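Long-range contact in lactococcal phage P2 ORF15 (Lactococcus phage p2, PDB 2WZP), which is the distal tail protein of the phage, probably a component of the baseplate at the tail tip that attaches to the host cell: residues M[170-175]-M[313-318]. Sequence-based numbering, arbitrary orientation.
Sequences LTFDKI and SKAEFK
The backbone carbonyl oxygen of Ser313 receives two donors: Lys174 N, 2.9 Å from Ser313 O and above the carbonyl plane, and a water 3.2 Å from Ser313 O. That same water donates to Asp173 OD1, tying the carboxylate to the corner at Ser313, where the chain passes from strand 305-310 of one sheet into strand 312-322 of another. From there residues 170-173 and 314-318 run antiparallel, their axes at 171°. Leu170 with Phe317 and Phe172 with Ala315 are hydrogen-bonded pairs, Phe172 N to Ala315 O spanning 2.9 Å; Thr171 with Glu316 and Asp173 with Lys314 are the non-hydrogen-bonded ones.

These last four residues share a polar face. Thr171 OG1 donates to Glu316 OE2 over 2.6 Å, meeting it from above the carboxylate plane. With chi1 at -51°, the hydroxyl stands beside the backbone N while CG2, anti to that N, touches both the Glu316 carboxylate and Lys314 CE; the Lys314 methylene chain also runs alongside Asp173. Lys314 NZ makes a long salt bridge of 3.6 Å to Glu316 OE1 on its own strand. Asp173 OD1 is 4.7 Å from Lys314 NZ, too far for a salt bridge, though the opposite charges may attract weakly.

The other face is apolar. Phe172 puts its edge to the face of Phe317 in a T-shaped stack, planes at 81°, with Phe172 CE2 3.5 Å from Phe317 CG; Ala315 CB meets the Phe172 ring at its edge. Met307 and Leu309 of strand 305-310 pack on this cluster, and Phe317 also meets the ring of Phe227. The pairing joins strand 165-173, outermost in its sheet within this chain, to strand 312-322 in an antiparallel sheet of the Dit C-terminal domain, one face polar and the other packed into the core.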
ATOM      1  N   LEU M 170     -35.721 -21.158 -39.585  1.00 31.59           N
ATOM      2  CA  LEU M 170     -36.101 -20.849 -40.964  1.00 31.00           C
ATOM      3  C   LEU M 170     -36.407 -22.118 -41.747  1.00 36.00           C
ATOM      4  O   LEU M 170     -35.660 -23.097 -41.678  1.00 36.82           O
ATOM      5  CB  LEU M 170     -34.974 -20.114 -41.702  1.00 31.50           C
ATOM      6  CG  LEU M 170     -34.531 -18.729 -41.237  1.00 35.46           C
ATOM      7  CD1 LEU M 170     -33.435 -18.211 -42.122  1.00 33.74           C
ATOM      8  CD2 LEU M 170     -35.689 -17.740 -41.262  1.00 36.36           C
ATOM      9  N   THR M 171     -37.485 -22.078 -42.525  1.00 32.84           N
ATOM     10  CA  THR M 171     -37.925 -23.153 -43.408  1.00 32.33           C
ATOM     11  C   THR M 171     -37.766 -22.691 -44.857  1.00 36.44           C
ATOM     12  O   THR M 171     -38.166 -21.576 -45.197  1.00 35.90           O
ATOM     13  CB  THR M 171     -39.399 -23.501 -43.147  1.00 35.66           C
ATOM     14  OG1 THR M 171     -39.601 -23.727 -41.760  1.00 41.09           O
ATOM     15  CG2 THR M 171     -39.847 -24.717 -43.925  1.00 29.53           C
ATOM     16  N   PHE M 172     -37.186 -23.553 -45.698  1.00 32.94           N
ATOM     17  CA  PHE M 172     -37.014 -23.307 -47.123  1.00 32.93           C
ATOM     18  C   PHE M 172     -37.797 -24.384 -47.858  1.00 38.51           C
ATOM     19  O   PHE M 172     -37.646 -25.562 -47.539  1.00 38.06           O
ATOM     20  CB  PHE M 172     -35.534 -23.315 -47.501  1.00 34.06           C
ATOM     21  CG  PHE M 172     -34.678 -22.567 -46.515  1.00 34.90           C
ATOM     22  CD1 PHE M 172     -34.684 -21.176 -46.479  1.00 38.04           C
ATOM     23  CD2 PHE M 172     -33.845 -23.252 -45.636  1.00 36.25           C
ATOM     24  CE1 PHE M 172     -33.902 -20.484 -45.550  1.00 38.68           C
ATOM     25  CE2 PHE M 172     -33.036 -22.564 -44.734  1.00 38.54           C
ATOM     26  CZ  PHE M 172     -33.080 -21.182 -44.685  1.00 36.52           C
ATOM     27  N   ASP M 173     -38.696 -23.971 -48.764  1.00 36.35           N
ATOM     28  CA  ASP M 173     -39.554 -24.875 -49.522  1.00 36.68           C
ATOM     29  C   ASP M 173     -39.358 -24.671 -51.013  1.00 36.94           C
ATOM     30  O   ASP M 173     -39.473 -23.548 -51.493  1.00 36.34           O
ATOM     31  CB  ASP M 173     -41.028 -24.611 -49.185  1.00 39.66           C
ATOM     32  CG  ASP M 173     -41.535 -25.323 -47.958  1.00 54.66           C
ATOM     33  OD1 ASP M 173     -41.996 -26.476 -48.092  1.00 57.20           O
ATOM     34  OD2 ASP M 173     -41.572 -24.690 -46.885  1.00 60.95           O
ATOM     35  N   LYS M 174     -39.133 -25.754 -51.749  1.00 31.71           N
ATOM     36  CA  LYS M 174     -38.981 -25.679 -53.186  1.00 31.50           C
ATOM     37  C   LYS M 174     -40.377 -25.756 -53.844  1.00 38.79           C
ATOM     38  O   LYS M 174     -40.966 -26.831 -53.986  1.00 39.71           O
ATOM     39  CB  LYS M 174     -37.993 -26.732 -53.708  1.00 32.03           C
ATOM     40  CG  LYS M 174     -37.542 -26.501 -55.146  1.00 34.41           C
ATOM     41  CD  LYS M 174     -36.544 -25.364 -55.305  1.00 35.13           C
ATOM     42  CE  LYS M 174     -36.376 -25.145 -56.795  1.00 24.92           C
ATOM     43  NZ  LYS M 174     -35.136 -24.380 -57.120  1.00 47.40           N
ATOM     44  N   ILE M 175     -40.919 -24.572 -54.161  1.00 35.38           N
ATOM     45  CA  ILE M 175     -42.225 -24.373 -54.766  1.00 35.11           C
ATOM     46  C   ILE M 175     -42.004 -24.026 -56.226  1.00 41.78           C
ATOM     47  O   ILE M 175     -41.164 -23.176 -56.558  1.00 42.84           O
ATOM     48  CB  ILE M 175     -43.038 -23.248 -54.041  1.00 38.10           C
ATOM     49  CG1 ILE M 175     -42.991 -23.320 -52.487  1.00 37.53           C
ATOM     50  CG2 ILE M 175     -44.472 -23.130 -54.583  1.00 38.92           C
ATOM     51  CD1 ILE M 175     -43.675 -24.509 -51.818  1.00 41.23           C
ATOM     52  N   SER M 313     -36.612 -30.920 -51.530  1.00 28.76           N
ATOM     53  CA  SER M 313     -37.980 -30.460 -51.606  1.00 27.57           C
ATOM     54  C   SER M 313     -38.218 -29.407 -50.518  1.00 34.01           C
ATOM     55  O   SER M 313     -39.008 -28.492 -50.700  1.00 34.10           O
ATOM     56  CB  SER M 313     -38.940 -31.630 -51.468  1.00 29.05           C
ATOM     57  OG  SER M 313     -38.731 -32.324 -50.252  1.00 43.36           O
ATOM     58  N   LYS M 314     -37.508 -29.534 -49.395  1.00 33.67           N
ATOM     59  CA  LYS M 314     -37.621 -28.706 -48.199  1.00 33.30           C
ATOM     60  C   LYS M 314     -36.332 -28.839 -47.378  1.00 35.29           C
ATOM     61  O   LYS M 314     -35.613 -29.840 -47.497  1.00 33.65           O
ATOM     62  CB  LYS M 314     -38.820 -29.233 -47.367  1.00 36.15           C
ATOM     63  CG  LYS M 314     -39.366 -28.294 -46.290  1.00 42.82           C
ATOM     64  CD  LYS M 314     -40.439 -28.985 -45.442  1.00 43.45           C
ATOM     65  CE  LYS M 314     -41.494 -28.025 -44.941  1.00 60.55           C
ATOM     66  NZ  LYS M 314     -42.370 -28.634 -43.897  1.00 78.33           N
ATOM     67  N   ALA M 315     -36.069 -27.833 -46.535  1.00 31.91           N
ATOM     68  CA  ALA M 315     -34.970 -27.768 -45.569  1.00 31.37           C
ATOM     69  C   ALA M 315     -35.455 -26.963 -44.372  1.00 35.78           C
ATOM     70  O   ALA M 315     -36.127 -25.941 -44.538  1.00 36.37           O
ATOM     71  CB  ALA M 315     -33.739 -27.110 -46.177  1.00 31.85           C
ATOM     72  N   GLU M 316     -35.156 -27.441 -43.166  1.00 32.04           N
ATOM     73  CA  GLU M 316     -35.529 -26.776 -41.924  1.00 30.70           C
ATOM     74  C   GLU M 316     -34.232 -26.492 -41.203  1.00 33.12           C
ATOM     75  O   GLU M 316     -33.488 -27.413 -40.879  1.00 31.46           O
ATOM     76  CB  GLU M 316     -36.444 -27.680 -41.080  1.00 31.43           C
ATOM     77  CG  GLU M 316     -37.803 -27.911 -41.712  1.00 37.69           C
ATOM     78  CD  GLU M 316     -38.948 -27.050 -41.219  1.00 46.91           C
ATOM     79  OE1 GLU M 316     -40.109 -27.513 -41.285  1.00 57.50           O
ATOM     80  OE2 GLU M 316     -38.685 -25.919 -40.757  1.00 38.53           O
ATOM     81  N   PHE M 317     -33.954 -25.208 -41.003  1.00 29.54           N
ATOM     82  CA  PHE M 317     -32.748 -24.713 -40.343  1.00 27.24           C
ATOM     83  C   PHE M 317     -32.995 -24.145 -38.944  1.00 32.31           C
ATOM     84  O   PHE M 317     -34.071 -23.613 -38.652  1.00 33.41           O
ATOM     85  CB  PHE M 317     -32.089 -23.642 -41.233  1.00 26.88           C
ATOM     86  CG  PHE M 317     -31.093 -24.131 -42.259  1.00 26.38           C
ATOM     87  CD1 PHE M 317     -29.907 -23.446 -42.477  1.00 27.80           C
ATOM     88  CD2 PHE M 317     -31.346 -25.273 -43.013  1.00 28.19           C
ATOM     89  CE1 PHE M 317     -29.002 -23.877 -43.439  1.00 28.14           C
ATOM     90  CE2 PHE M 317     -30.420 -25.729 -43.947  1.00 30.03           C
ATOM     91  CZ  PHE M 317     -29.247 -25.035 -44.140  1.00 28.23           C
ATOM     92  N   LYS M 318     -31.969 -24.251 -38.098  1.00 28.68           N
ATOM     93  CA  LYS M 318     -31.846 -23.644 -36.770  1.00 27.72           C
ATOM     94  C   LYS M 318     -30.489 -22.968 -36.810  1.00 30.68           C
ATOM     95  O   LYS M 318     -29.455 -23.639 -36.794  1.00 29.76           O
ATOM     96  CB  LYS M 318     -31.940 -24.672 -35.643  1.00 29.15           C
ATOM     97  CG  LYS M 318     -32.111 -24.038 -34.275  1.00 27.51           C
ATOM     98  CD  LYS M 318     -32.056 -25.084 -33.187  1.00 25.56           C
ATOM     99  CE  LYS M 318     -32.367 -24.452 -31.867  1.00 29.94           C
ATOM    100  NZ  LYS M 318     -32.335 -25.418 -30.750  1.00 42.18           N
TER
HETATM  101  O   HOH W   1     -42.202 -28.166 -50.406  1.00 51.88           O